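Local coordinates for lipoate-protein ligase 1 (Plasmodium falciparum, PDB 5T8U) that belongs to the lipoate-protein ligase family and binds lipoic acid in a pocket of its catalytic domain, at residues A[24-29]-A[57-62]; A[103-108]-A[166-171]; A[119-124]-A[142-147]; A[147-152]-A[201-206]. One frame throughout, in Å; residues are numbered along the deposited sequence.

Interaction 1: A[24-29]-A[57-62]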
loop_
_atom_site.group_PDB
_atom_site.type_symbol
_atom_site.label_atom_id
_atom_site.label_comp_id
_atom_site.label_asym_id
_atom_site.label_seq_id
_atom_site.Cartn_x
_atom_site.Cartn_y
_atom_site.Cartn_z
ATOM N N PHE A 24 -9.751 1.576 10.793
ATOM C CA PHE A 24 -9.401 2.801 11.500
ATOM C C PHE A 24 -8.019 3.292 11.087
ATOM O O PHE A 24 -7.842 4.461 10.721
ATOM C CB PHE A 24 -9.462 2.560 13.010
ATOM C CG PHE A 24 -9.443 3.817 13.828
ATOM C CD1 PHE A 24 -10.625 4.452 14.168
ATOM C CD2 PHE A 24 -8.246 4.363 14.255
ATOM C CE1 PHE A 24 -10.613 5.609 14.919
ATOM C CE2 PHE A 24 -8.227 5.521 15.009
ATOM C CZ PHE A 24 -9.413 6.144 15.340
ATOM N N ASN A 25 -7.025 2.402 11.129
ATOM C CA ASN A 25 -5.661 2.798 10.789
ATOM C C ASN A 25 -5.536 3.157 9.314
ATOM O O ASN A 25 -4.776 4.062 8.956
ATOM C CB ASN A 25 -4.681 1.683 11.148
ATOM C CG ASN A 25 -4.577 1.460 12.642
ATOM O OD1 ASN A 25 -4.748 2.388 13.431
ATOM N ND2 ASN A 25 -4.287 0.225 13.038
ATOM N N LEU A 26 -6.257 2.450 8.440
ATOM C CA LEU A 26 -6.268 2.834 7.032
ATOM C C LEU A 26 -6.885 4.214 6.844
ATOM O O LEU A 26 -6.441 4.980 5.979
ATOM C CB LEU A 26 -7.021 1.791 6.205
ATOM C CG LEU A 26 -6.274 0.485 5.922
ATOM C CD1 LEU A 26 -7.220 -0.555 5.342
ATOM C CD2 LEU A 26 -5.103 0.714 4.976
ATOM N N SER A 27 -7.898 4.553 7.645
ATOM C CA SER A 27 -8.469 5.894 7.583
ATOM C C SER A 27 -7.463 6.937 8.055
ATOM O O SER A 27 -7.363 8.022 7.470
ATOM C CB SER A 27 -9.747 5.960 8.418
ATOM O OG SER A 27 -10.675 4.976 7.996
ATOM N N LEU A 28 -6.711 6.630 9.116
ATOM C CA LEU A 28 -5.631 7.517 9.540
ATOM C C LEU A 28 -4.628 7.726 8.413
ATOM O O LEU A 28 -4.274 8.862 8.081
ATOM C CB LEU A 28 -4.932 6.942 10.773
ATOM C CG LEU A 28 -5.686 7.008 12.102
ATOM C CD1 LEU A 28 -4.974 6.166 13.150
ATOM C CD2 LEU A 28 -5.825 8.447 12.582
ATOM N N GLU A 29 -4.156 6.630 7.817
ATOM C CA GLU A 29 -3.192 6.711 6.724
ATOM C C GLU A 29 -3.711 7.594 5.596
ATOM O O GLU A 29 -3.010 8.495 5.118
ATOM C CB GLU A 29 -2.892 5.301 6.215
ATOM C CG GLU A 29 -1.822 5.223 5.150
ATOM C CD GLU A 29 -1.654 3.817 4.614
ATOM O OE1 GLU A 29 -2.681 3.153 4.355
ATOM O OE2 GLU A 29 -0.499 3.369 4.463
ATOM N N PHE A 57 5.036 6.599 9.906
ATOM C CA PHE A 57 3.841 6.296 10.685
ATOM C C PHE A 57 3.788 4.797 10.945
ATOM O O PHE A 57 3.782 4.001 10.001
ATOM C CB PHE A 57 2.582 6.768 9.956
ATOM C CG PHE A 57 1.303 6.252 10.552
ATOM C CD1 PHE A 57 1.067 6.355 11.911
ATOM C CD2 PHE A 57 0.328 5.678 9.749
ATOM C CE1 PHE A 57 -0.108 5.886 12.464
ATOM C CE2 PHE A 57 -0.853 5.208 10.297
ATOM C CZ PHE A 57 -1.070 5.313 11.658
ATOM N N LEU A 58 3.739 4.419 12.220
ATOM C CA LEU A 58 3.770 3.021 12.628
ATOM C C LEU A 58 2.416 2.613 13.193
ATOM O O LEU A 58 1.782 3.382 13.921
ATOM C CB LEU A 58 4.869 2.787 13.666
ATOM C CG LEU A 58 6.281 2.912 13.093
ATOM C CD1 LEU A 58 7.272 3.366 14.154
ATOM C CD2 LEU A 58 6.712 1.589 12.485
ATOM N N TRP A 59 1.975 1.402 12.856
ATOM C CA TRP A 59 0.649 0.958 13.265
ATOM C C TRP A 59 0.566 -0.555 13.149
ATOM O O TRP A 59 1.302 -1.179 12.383
ATOM C CB TRP A 59 -0.448 1.630 12.428
ATOM C CG TRP A 59 -0.164 1.684 10.945
ATOM C CD1 TRP A 59 0.833 2.382 10.323
ATOM C CD2 TRP A 59 -0.903 1.033 9.902
ATOM N NE1 TRP A 59 0.768 2.196 8.965
ATOM C CE2 TRP A 59 -0.290 1.375 8.680
ATOM C CE3 TRP A 59 -2.020 0.192 9.882
ATOM C CZ2 TRP A 59 -0.755 0.905 7.454
ATOM C CZ3 TRP A 59 -2.482 -0.270 8.661
ATOM C CH2 TRP A 59 -1.849 0.086 7.466
ATOM N N ARG A 60 -0.341 -1.139 13.928
ATOM C CA ARG A 60 -0.575 -2.575 13.920
ATOM C C ARG A 60 -2.070 -2.838 13.822
ATOM O O ARG A 60 -2.889 -2.006 14.220
ATOM C CB ARG A 60 -0.003 -3.244 15.178
ATOM C CG ARG A 60 1.509 -3.136 15.306
ATOM C CD ARG A 60 1.954 -3.287 16.752
ATOM N NE ARG A 60 1.621 -4.596 17.306
ATOM C CZ ARG A 60 1.754 -4.924 18.587
ATOM N NH1 ARG A 60 2.212 -4.036 19.461
ATOM N NH2 ARG A 60 1.427 -6.140 18.999
ATOM N N ASN A 61 -2.419 -4.005 13.285
ATOM C CA ASN A 61 -3.809 -4.379 13.082
ATOM C C ASN A 61 -4.036 -5.803 13.564
ATOM O O ASN A 61 -3.141 -6.651 13.490
ATOM C CB ASN A 61 -4.216 -4.269 11.607
ATOM C CG ASN A 61 -3.689 -3.011 10.952
ATOM O OD1 ASN A 61 -4.275 -1.937 11.074
ATOM N ND2 ASN A 61 -2.574 -3.141 10.245
ATOM N N ASN A 62 -5.243 -6.056 14.053
ATOM C CA ASN A 62 -5.626 -7.390 14.495
ATOM C C ASN A 62 -5.886 -8.264 13.266
ATOM O O ASN A 62 -5.602 -7.887 12.125
ATOM C CB ASN A 62 -6.835 -7.306 15.423
ATOM C CG ASN A 62 -6.555 -7.886 16.798
ATOM O OD1 ASN A 62 -5.856 -8.892 16.929
ATOM N ND2 ASN A 62 -7.097 -7.251 17.830
#
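N25 meets W59 and N61 where helix 22-34 lies against strand 55-59, an alpha-on-beta layer of the lipoyl protein ligase A/B catalytic domain. The helix and strand segments run nearly antiparallel, 174° between their directions, with axes 10.2 Å apart. The case illustrates how a single buried amide can tie a helix to the chain that runs on from W59. CB of N25 comes first, approaching the indole obliquely, 3.3 Å from W59 CE3. From there the first torsion (chi1 -67°) turns CG to the side opposite the carbonyl carbon, and the amide slides past the indole toward N61. ND2 donates to N61 OD1 at 2.9 Å along an almost straight N-H (169°). The acceptor lies in the amide plane of N25, whereas the donor stands above the carbonyl plane of N61. ND2 is also bonded to N19 O, and OD1 is bonded to S17 OG, so both ends of the amide are engaged and its rotation is fixed. Farther along the indole, L26 CD2 packs on W59 CH2 at 4.1 Å. E29, extended from its backbone, carries OE2 to 3.9 Å from W59 CZ2; T109 OG1 bonds both this oxygen and W59 NE1. W59 also touches the bound lipoic acid. Two residues earlier in the strand, F57 meets the helix: L28 CD1 touches F57 CZ at 4.3 Å, and the backbone oxygen N25 O lies at the edge of the F57 ring. One face of that ring carries W59 CD1, 3.2 Å above the F57 plane and offset toward the rim.

Interaction 2: A[103-108]-A[166-171]. With LPA (lipoic acid), chain C.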
loop_
_atom_site.group_PDB
_atom_site.type_symbol
_atom_site.label_atom_id
_atom_site.label_comp_id
_atom_site.label_asym_id
_atom_site.label_seq_id
_atom_site.Cartn_x
_atom_site.Cartn_y
_atom_site.Cartn_z
ATOM N N LEU A 103 -1.506 -9.037 15.251
ATOM C CA LEU A 103 -0.613 -8.322 16.154
ATOM C C LEU A 103 0.827 -8.814 16.077
ATOM O O LEU A 103 1.708 -8.184 16.671
ATOM C CB LEU A 103 -1.131 -8.434 17.587
ATOM C CG LEU A 103 -2.500 -7.789 17.825
ATOM C CD1 LEU A 103 -3.001 -8.087 19.228
ATOM C CD2 LEU A 103 -2.447 -6.285 17.590
ATOM N N GLY A 104 1.090 -9.904 15.362
ATOM C CA GLY A 104 2.442 -10.386 15.186
ATOM C C GLY A 104 3.234 -9.693 14.103
ATOM O O GLY A 104 4.366 -10.101 13.826
ATOM N N ASN A 105 2.679 -8.657 13.478
ATOM C CA ASN A 105 3.363 -7.943 12.410
ATOM C C ASN A 105 3.154 -6.447 12.583
ATOM O O ASN A 105 2.138 -6.000 13.121
ATOM C CB ASN A 105 2.874 -8.386 11.019
ATOM C CG ASN A 105 1.485 -7.871 10.691
ATOM O OD1 ASN A 105 0.485 -8.541 10.948
ATOM N ND2 ASN A 105 1.418 -6.680 10.106
ATOM N N VAL A 106 4.135 -5.682 12.117
ATOM C CA VAL A 106 4.100 -4.231 12.173
ATOM C C VAL A 106 3.778 -3.700 10.782
ATOM O O VAL A 106 3.993 -4.366 9.765
ATOM C CB VAL A 106 5.438 -3.654 12.695
ATOM C CG1 VAL A 106 5.346 -2.146 12.910
ATOM C CG2 VAL A 106 5.851 -4.353 13.985
ATOM N N CYS A 107 3.241 -2.484 10.737
ATOM C CA CYS A 107 2.943 -1.791 9.491
ATOM C C CYS A 107 3.586 -0.413 9.529
ATOM O O CYS A 107 3.373 0.351 10.478
ATOM C CB CYS A 107 1.431 -1.655 9.263
ATOM S SG CYS A 107 0.548 -3.220 9.055
ATOM N N PHE A 108 4.363 -0.103 8.493
ATOM C CA PHE A 108 5.056 1.170 8.375
ATOM C C PHE A 108 4.515 1.940 7.178
ATOM O O PHE A 108 4.118 1.351 6.167
ATOM C CB PHE A 108 6.571 0.966 8.220
ATOM C CG PHE A 108 6.963 0.249 6.958
ATOM C CD1 PHE A 108 7.232 0.957 5.798
ATOM C CD2 PHE A 108 7.068 -1.131 6.932
ATOM C CE1 PHE A 108 7.596 0.302 4.634
ATOM C CE2 PHE A 108 7.432 -1.793 5.771
ATOM C CZ PHE A 108 7.697 -1.074 4.621
ATOM N N HIS A 166 3.859 2.393 1.898
ATOM C CA HIS A 166 3.447 1.709 3.117
ATOM C C HIS A 166 3.571 0.205 2.922
ATOM O O HIS A 166 3.113 -0.338 1.910
ATOM C CB HIS A 166 2.017 2.096 3.521
ATOM C CG HIS A 166 0.943 1.360 2.783
ATOM N ND1 HIS A 166 0.318 0.245 3.297
ATOM C CD2 HIS A 166 0.367 1.592 1.580
ATOM C CE1 HIS A 166 -0.589 -0.186 2.438
ATOM N NE2 HIS A 166 -0.581 0.615 1.388
ATOM N N GLY A 167 4.205 -0.456 3.891
ATOM C CA GLY A 167 4.472 -1.876 3.812
ATOM C C GLY A 167 4.350 -2.535 5.172
ATOM O O GLY A 167 4.109 -1.875 6.186
ATOM N N THR A 168 4.532 -3.852 5.171
ATOM C CA THR A 168 4.400 -4.674 6.362
ATOM C C THR A 168 5.735 -5.321 6.696
ATOM O O THR A 168 6.473 -5.743 5.798
ATOM C CB THR A 168 3.335 -5.762 6.171
ATOM O OG1 THR A 168 3.212 -6.535 7.371
ATOM C CG2 THR A 168 3.703 -6.685 5.016
ATOM N N ILE A 169 6.032 -5.385 7.992
ATOM C CA ILE A 169 7.184 -6.099 8.531
ATOM C C ILE A 169 6.657 -7.250 9.376
ATOM O O ILE A 169 5.676 -7.091 10.112
ATOM C CB ILE A 169 8.086 -5.170 9.370
ATOM C CG1 ILE A 169 8.657 -4.049 8.496
ATOM C CG2 ILE A 169 9.213 -5.964 10.033
ATOM C CD1 ILE A 169 9.389 -2.970 9.273
ATOM N N LEU A 170 7.307 -8.406 9.274
ATOM C CA LEU A 170 6.848 -9.618 9.939
ATOM C C LEU A 170 7.705 -9.889 11.171
ATOM O O LEU A 170 8.911 -10.135 11.055
ATOM C CB LEU A 170 6.885 -10.804 8.977
ATOM C CG LEU A 170 5.571 -11.072 8.239
ATOM C CD1 LEU A 170 4.989 -9.805 7.618
ATOM C CD2 LEU A 170 5.795 -12.127 7.179
ATOM N N ILE A 171 7.073 -9.847 12.344
ATOM C CA ILE A 171 7.739 -10.113 13.614
ATOM C C ILE A 171 7.347 -11.504 14.092
ATOM O O ILE A 171 8.163 -12.433 14.078
ATOM C CB ILE A 171 7.374 -9.051 14.671
ATOM C CG1 ILE A 171 7.646 -7.635 14.148
ATOM C CG2 ILE A 171 8.125 -9.310 15.979
ATOM C CD1 ILE A 171 9.106 -7.311 13.918
HETATM C C1 LPA C . 2.604 -7.231 -1.561
HETATM O O1 LPA C . 3.261 -8.199 -1.097
HETATM C C2 LPA C . 2.573 -5.902 -0.810
HETATM O O2 LPA C . 1.974 -7.357 -2.645
HETATM C C3 LPA C . 1.789 -6.079 0.488
HETATM C C4 LPA C . 1.433 -4.715 1.074
HETATM C C5 LPA C . 0.403 -4.912 2.185
HETATM C C6 LPA C . -0.048 -3.676 2.674
HETATM S S6 LPA C . -1.416 -3.861 3.360
HETATM C C7 LPA C . 1.184 -2.991 4.060
HETATM C C8 LPA C . 0.319 -2.302 5.210
HETATM S S8 LPA C . -1.442 -2.555 4.772
#
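V106 and I169 exchange two backbone hydrogen bonds, V106 N to I169 O and I169 N to V106 O, the second at 2.9 Å and fairly straight (166°). F108 and G167 repeat the exchange, with F108 N bonded to G167 O and G167 N to F108 O. These are the hydrogen-bonded pairs of an antiparallel junction between strands 105-112 and 162-170; N105 with L170 and C107 with T168 are the non-hydrogen-bonded pairs between and beside them. The strand directions differ by 158°, and at the end of the pairing a weak bond joins I171 N to G104 O. T168 OG1 adds a second, weak grip on V106 O at 3.3 Å. Packing takes over beyond the backbone. The first torsion of F108 (chi1 64°) places the ring over G167, whose CA-H points at the ring face in a CH-pi contact, 3.8 Å from G167 CA to the centroid of the F108 ring. I169 CG1 reaches F108 CD2 at 3.7 Å on this side, and V106 CG2 meets I171 CG1, under the cover of helix 213-227. On the face that carries C107 and T168 lies lipoic acid. Its C8 sits in plane at the edge of the H166 ring, 3.2 Å from H166 ND1; the G167-T168 backbone packs on C7, and C107 SG is more distant, 4.0 Å from C8. H166 NE2 is bonded to T94 OG1, which helps to set the ring. K150 NZ and G97 N hydrogen-bond the ligand, whereas its ring end is probably held here largely by van der Waals packing.

Interaction 3: A[119-124]-A[142-147]. With LPA (lipoic acid), chain C.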
loop_
_atom_site.group_PDB
_atom_site.type_symbol
_atom_site.label_atom_id
_atom_site.label_comp_id
_atom_site.label_asym_id
_atom_site.label_seq_id
_atom_site.Cartn_x
_atom_site.Cartn_y
_atom_site.Cartn_z
ATOM N N SER A 119 15.394 4.885 -0.447
ATOM C CA SER A 119 15.871 5.414 0.829
ATOM C C SER A 119 15.121 4.790 1.999
ATOM O O SER A 119 15.735 4.408 3.001
ATOM C CB SER A 119 15.738 6.936 0.851
ATOM O OG SER A 119 16.769 7.547 0.097
ATOM N N ASN A 120 13.794 4.680 1.896
ATOM C CA ASN A 120 13.021 4.037 2.955
ATOM C C ASN A 120 13.532 2.625 3.217
ATOM O O ASN A 120 13.813 2.249 4.366
ATOM C CB ASN A 120 11.538 4.012 2.575
ATOM C CG ASN A 120 10.978 5.399 2.310
ATOM O OD1 ASN A 120 11.588 6.407 2.663
ATOM N ND2 ASN A 120 9.806 5.455 1.689
ATOM N N PHE A 121 13.672 1.829 2.153
ATOM C CA PHE A 121 14.210 0.482 2.310
ATOM C C PHE A 121 15.602 0.504 2.927
ATOM O O PHE A 121 15.984 -0.441 3.625
ATOM C CB PHE A 121 14.244 -0.238 0.960
ATOM C CG PHE A 121 12.919 -0.815 0.543
ATOM C CD1 PHE A 121 12.302 -1.787 1.313
ATOM C CD2 PHE A 121 12.301 -0.403 -0.627
ATOM C CE1 PHE A 121 11.087 -2.328 0.934
ATOM C CE2 PHE A 121 11.084 -0.943 -1.014
ATOM C CZ PHE A 121 10.477 -1.906 -0.232
ATOM N N LEU A 122 16.375 1.565 2.686
ATOM C CA LEU A 122 17.695 1.660 3.303
ATOM C C LEU A 122 17.585 1.944 4.796
ATOM O O LEU A 122 18.388 1.442 5.588
ATOM C CB LEU A 122 18.528 2.741 2.614
ATOM C CG LEU A 122 19.934 2.952 3.191
ATOM C CD1 LEU A 122 20.750 1.667 3.137
ATOM C CD2 LEU A 122 20.658 4.073 2.461
ATOM N N ILE A 123 16.606 2.756 5.198
ATOM C CA ILE A 123 16.365 2.968 6.621
ATOM C C ILE A 123 16.012 1.649 7.291
ATOM O O ILE A 123 16.535 1.320 8.365
ATOM C CB ILE A 123 15.261 4.024 6.828
ATOM C CG1 ILE A 123 15.727 5.387 6.306
ATOM C CG2 ILE A 123 14.873 4.125 8.309
ATOM C CD1 ILE A 123 14.638 6.443 6.275
ATOM N N ILE A 124 15.137 0.863 6.663
ATOM C CA ILE A 124 14.736 -0.410 7.258
ATOM C C ILE A 124 15.928 -1.360 7.339
ATOM O O ILE A 124 16.209 -1.945 8.394
ATOM C CB ILE A 124 13.565 -1.022 6.466
ATOM C CG1 ILE A 124 12.383 -0.045 6.448
ATOM C CG2 ILE A 124 13.143 -2.355 7.080
ATOM C CD1 ILE A 124 11.213 -0.488 5.600
ATOM N N ASN A 142 9.330 -4.062 -4.000
ATOM C CA ASN A 142 8.391 -4.001 -2.886
ATOM C C ASN A 142 8.609 -5.062 -1.811
ATOM O O ASN A 142 7.762 -5.184 -0.916
ATOM C CB ASN A 142 6.958 -4.132 -3.411
ATOM C CG ASN A 142 6.650 -5.532 -3.907
ATOM O OD1 ASN A 142 7.418 -6.115 -4.673
ATOM N ND2 ASN A 142 5.528 -6.086 -3.457
ATOM N N ASP A 143 9.694 -5.832 -1.855
ATOM C CA ASP A 143 9.877 -6.942 -0.930
ATOM C C ASP A 143 11.247 -6.884 -0.270
ATOM O O ASP A 143 12.218 -6.391 -0.849
ATOM C CB ASP A 143 9.713 -8.289 -1.638
ATOM C CG ASP A 143 8.265 -8.620 -1.923
ATOM O OD1 ASP A 143 7.405 -7.738 -1.711
ATOM O OD2 ASP A 143 7.984 -9.760 -2.348
ATOM N N ILE A 144 11.306 -7.404 0.954
ATOM C CA ILE A 144 12.548 -7.560 1.699
ATOM C C ILE A 144 12.679 -9.027 2.081
ATOM O O ILE A 144 11.760 -9.603 2.676
ATOM C CB ILE A 144 12.590 -6.672 2.957
ATOM C CG1 ILE A 144 12.305 -5.209 2.602
ATOM C CG2 ILE A 144 13.946 -6.798 3.652
ATOM C CD1 ILE A 144 12.136 -4.306 3.813
ATOM N N THR A 145 13.809 -9.627 1.730
ATOM C CA THR A 145 14.117 -10.996 2.105
ATOM C C THR A 145 15.285 -11.018 3.083
ATOM O O THR A 145 16.093 -10.086 3.142
ATOM C CB THR A 145 14.456 -11.844 0.873
ATOM O OG1 THR A 145 15.638 -11.332 0.245
ATOM C CG2 THR A 145 13.303 -11.831 -0.127
ATOM N N VAL A 146 15.356 -12.094 3.862
ATOM C CA VAL A 146 16.458 -12.325 4.782
ATOM C C VAL A 146 17.274 -13.547 4.378
ATOM O O VAL A 146 18.501 -13.547 4.500
ATOM C CB VAL A 146 15.941 -12.458 6.233
ATOM C CG1 VAL A 146 15.101 -13.720 6.409
ATOM C CG2 VAL A 146 17.104 -12.431 7.214
ATOM N N ASN A 147 16.611 -14.594 3.898
ATOM C CA ASN A 147 17.269 -15.773 3.341
ATOM C C ASN A 147 16.540 -16.193 2.071
ATOM O O ASN A 147 16.199 -17.360 1.873
ATOM C CB ASN A 147 17.305 -16.919 4.351
ATOM C CG ASN A 147 18.348 -16.716 5.429
ATOM O OD1 ASN A 147 19.372 -16.071 5.207
ATOM N ND2 ASN A 147 18.095 -17.277 6.607
HETATM C C1 LPA C . 2.604 -7.231 -1.561
HETATM O O1 LPA C . 3.261 -8.199 -1.097
HETATM C C2 LPA C . 2.573 -5.902 -0.810
HETATM O O2 LPA C . 1.974 -7.357 -2.645
HETATM C C3 LPA C . 1.789 -6.079 0.488
HETATM C C4 LPA C . 1.433 -4.715 1.074
HETATM C C5 LPA C . 0.403 -4.912 2.185
HETATM C C6 LPA C . -0.048 -3.676 2.674
HETATM S S6 LPA C . -1.416 -3.861 3.360
HETATM C C7 LPA C . 1.184 -2.991 4.060
HETATM C C8 LPA C . 0.319 -2.302 5.210
HETATM S S8 LPA C . -1.442 -2.555 4.772
#
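F121 and I144 meet edge-on: the terminal CD1 of I144 lies in the plane of the F121 ring, just beyond its rim, while CG1 approaches obliquely, 3.5 Å from F121 CE1. With chi1 at -54°, I144 holds CG1 beside its backbone N, and the branch then runs on extended (chi2 172°) toward the helix. I124, one turn farther along, turns its CG2 to the same methyl, 3.9 Å from I144 CD1. I144 is thus wedged by an aromatic edge and a methyl, a worked case of helix-on-sheet packing without a cross-contact hydrogen bond. The tip of the ring continues to the backbone, F121 CZ standing 4.0 Å from N142 CA. N142 points its own side chain away from the helix, where ND2 comes within 3.7 Å of lipoic acid C1; the same nitrogen makes a weak hydrogen bond to S154 O. The axes of helix and strand segments are 10.7 Å apart and inclined by 29°. Strand 143-145 runs between 137-138 and 150-159 in the sheet, and helix 117-132 lies over it, with F121 against the H165 ring and I124 against F108 and F110 of strand 105-112 and L220 of helix 213-227.

Interaction 4: A[147-152]-A[201-206]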
loop_
_atom_site.group_PDB
_atom_site.type_symbol
_atom_site.label_atom_id
_atom_site.label_comp_id
_atom_site.label_asym_id
_atom_site.label_seq_id
_atom_site.Cartn_x
_atom_site.Cartn_y
_atom_site.Cartn_z
ATOM N N ASN A 147 16.611 -14.594 3.898
ATOM C CA ASN A 147 17.269 -15.773 3.341
ATOM C C ASN A 147 16.540 -16.193 2.071
ATOM O O ASN A 147 16.199 -17.360 1.873
ATOM C CB ASN A 147 17.305 -16.919 4.351
ATOM C CG ASN A 147 18.348 -16.716 5.429
ATOM O OD1 ASN A 147 19.372 -16.071 5.207
ATOM N ND2 ASN A 147 18.095 -17.277 6.607
ATOM N N ASP A 148 16.291 -15.226 1.190
ATOM C CA ASP A 148 15.436 -15.392 0.021
ATOM C C ASP A 148 13.984 -15.618 0.418
ATOM O O ASP A 148 13.176 -16.050 -0.414
ATOM C CB ASP A 148 15.915 -16.543 -0.871
ATOM C CG ASP A 148 17.418 -16.521 -1.094
ATOM O OD1 ASP A 148 17.924 -15.543 -1.685
ATOM O OD2 ASP A 148 18.093 -17.480 -0.663
ATOM N N GLN A 149 13.632 -15.333 1.670
ATOM C CA GLN A 149 12.295 -15.552 2.206
ATOM C C GLN A 149 11.685 -14.209 2.572
ATOM O O GLN A 149 12.334 -13.385 3.224
ATOM C CB GLN A 149 12.342 -16.457 3.439
ATOM C CG GLN A 149 13.049 -17.782 3.212
ATOM C CD GLN A 149 13.122 -18.626 4.467
ATOM O OE1 GLN A 149 14.169 -18.714 5.111
ATOM N NE2 GLN A 149 12.008 -19.254 4.823
ATOM N N LYS A 150 10.436 -13.997 2.167
ATOM C CA LYS A 150 9.781 -12.719 2.407
ATOM C C LYS A 150 9.625 -12.465 3.901
ATOM O O LYS A 150 9.115 -13.314 4.638
ATOM C CB LYS A 150 8.411 -12.694 1.728
ATOM C CG LYS A 150 7.849 -11.294 1.524
ATOM C CD LYS A 150 6.324 -11.264 1.573
ATOM C CE LYS A 150 5.731 -10.643 0.318
ATOM N NZ LYS A 150 4.298 -10.278 0.499
ATOM N N CYS A 151 10.073 -11.289 4.347
ATOM C CA CYS A 151 9.792 -10.814 5.694
ATOM C C CYS A 151 9.090 -9.465 5.709
ATOM O O CYS A 151 8.659 -9.025 6.782
ATOM C CB CYS A 151 11.085 -10.714 6.521
ATOM S SG CYS A 151 12.067 -9.232 6.215
ATOM N N SER A 152 8.963 -8.801 4.562
ATOM C CA SER A 152 8.254 -7.534 4.481
ATOM C C SER A 152 7.683 -7.374 3.078
ATOM O O SER A 152 8.242 -7.886 2.104
ATOM C CB SER A 152 9.171 -6.353 4.825
ATOM O OG SER A 152 8.694 -5.146 4.257
ATOM N N THR A 201 7.470 -18.558 0.208
ATOM C CA THR A 201 7.238 -18.864 1.614
ATOM C C THR A 201 7.434 -17.628 2.488
ATOM O O THR A 201 7.970 -16.613 2.038
ATOM C CB THR A 201 8.176 -19.987 2.111
ATOM O OG1 THR A 201 8.030 -20.145 3.528
ATOM C CG2 THR A 201 9.628 -19.668 1.781
ATOM N N ILE A 202 6.997 -17.727 3.739
ATOM C CA ILE A 202 7.075 -16.636 4.702
ATOM C C ILE A 202 8.115 -16.988 5.755
ATOM O O ILE A 202 8.390 -18.164 6.020
ATOM C CB ILE A 202 5.693 -16.369 5.342
ATOM C CG1 ILE A 202 4.761 -15.680 4.338
ATOM C CG2 ILE A 202 5.813 -15.538 6.620
ATOM C CD1 ILE A 202 5.162 -14.253 3.967
ATOM N N ASN A 203 8.707 -15.954 6.353
ATOM C CA ASN A 203 9.667 -16.138 7.432
ATOM C C ASN A 203 9.448 -15.070 8.489
ATOM O O ASN A 203 9.415 -13.876 8.174
ATOM C CB ASN A 203 11.109 -16.073 6.921
ATOM C CG ASN A 203 12.112 -16.559 7.950
ATOM O OD1 ASN A 203 11.815 -17.447 8.751
ATOM N ND2 ASN A 203 13.300 -15.973 7.940
ATOM N N LEU A 204 9.300 -15.502 9.738
ATOM C CA LEU A 204 9.179 -14.577 10.854
ATOM C C LEU A 204 10.565 -14.156 11.320
ATOM O O LEU A 204 11.444 -15.000 11.523
ATOM C CB LEU A 204 8.410 -15.219 12.009
ATOM C CG LEU A 204 6.920 -15.511 11.808
ATOM C CD1 LEU A 204 6.197 -14.272 11.324
ATOM C CD2 LEU A 204 6.680 -16.673 10.854
ATOM N N SER A 205 10.761 -12.850 11.489
ATOM C CA SER A 205 12.046 -12.349 11.954
ATOM C C SER A 205 12.370 -12.799 13.374
ATOM O O SER A 205 13.490 -12.561 13.837
ATOM C CB SER A 205 12.072 -10.822 11.862
ATOM O OG SER A 205 12.234 -10.391 10.523
ATOM N N GLU A 206 11.424 -13.435 14.073
ATOM C CA GLU A 206 11.728 -14.057 15.358
ATOM C C GLU A 206 12.492 -15.361 15.186
ATOM O O GLU A 206 13.250 -15.753 16.081
ATOM C CB GLU A 206 10.442 -14.317 16.145
ATOM C CG GLU A 206 9.825 -13.075 16.763
ATOM C CD GLU A 206 8.635 -13.390 17.650
ATOM O OE1 GLU A 206 8.163 -14.548 17.629
ATOM O OE2 GLU A 206 8.175 -12.481 18.373
#
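Q149 and N203 come together through their first torsions: CG of N203 swings opposite its own backbone N (chi1 -167°), while CG of Q149 lies beside its backbone N and the chain beyond it is extended. The two amides end up stacked, their planes only 9° apart, with Q149 OE1 4.0 Å from N203 ND2. Lower down, Q149 CB and N203 CB touch at 3.7 Å, and Q149 NE2 grazes T201 CG2 at 3.9 Å. The backbones are joined beside this stack by N203 N donating to K150 O at 3.2 Å, part of a single bridge between K150 and I202. This fastens the loop that leads to helix 213-227 onto the start of strand 150-159, where C151 and S152 both face I144 in a classic beta bulge. K150 and I202 lie alongside each other and point the same way, K150 CD 4.0 Å from I202 CD1. The lysine chain, bent at chi2 and chi3, then leaves the loop behind and delivers NZ to a hydrogen bond with lipoic acid O1. One residue on from K150, C151 CB packs against N203 O at 3.9 Å and lies near S205 OG, which makes a weak hydrogen bond to L170 O.

All four contacts hold parts of one mixed sheet in the catalytic domain, and their chemistry changes with depth. Interactions 1 and 2 are buried and directly joined, W59 O lying 2.9 Å from C107 N across neighbouring strands; the first relies on an amide and an indole, the second on paired backbone. Interaction 3 is also buried but has no hydrogen bond across its segments and is mostly apolar, and it meets interaction 2 where F108 CZ touches I124 CD1. Interaction 4, only partly buried, adds stacked amides and a single backbone bridge to its hydrocarbon contacts; strand 150-159 connects it to both 2 and 3. Each contact supplies at least one residue to the lipoic acid pocket.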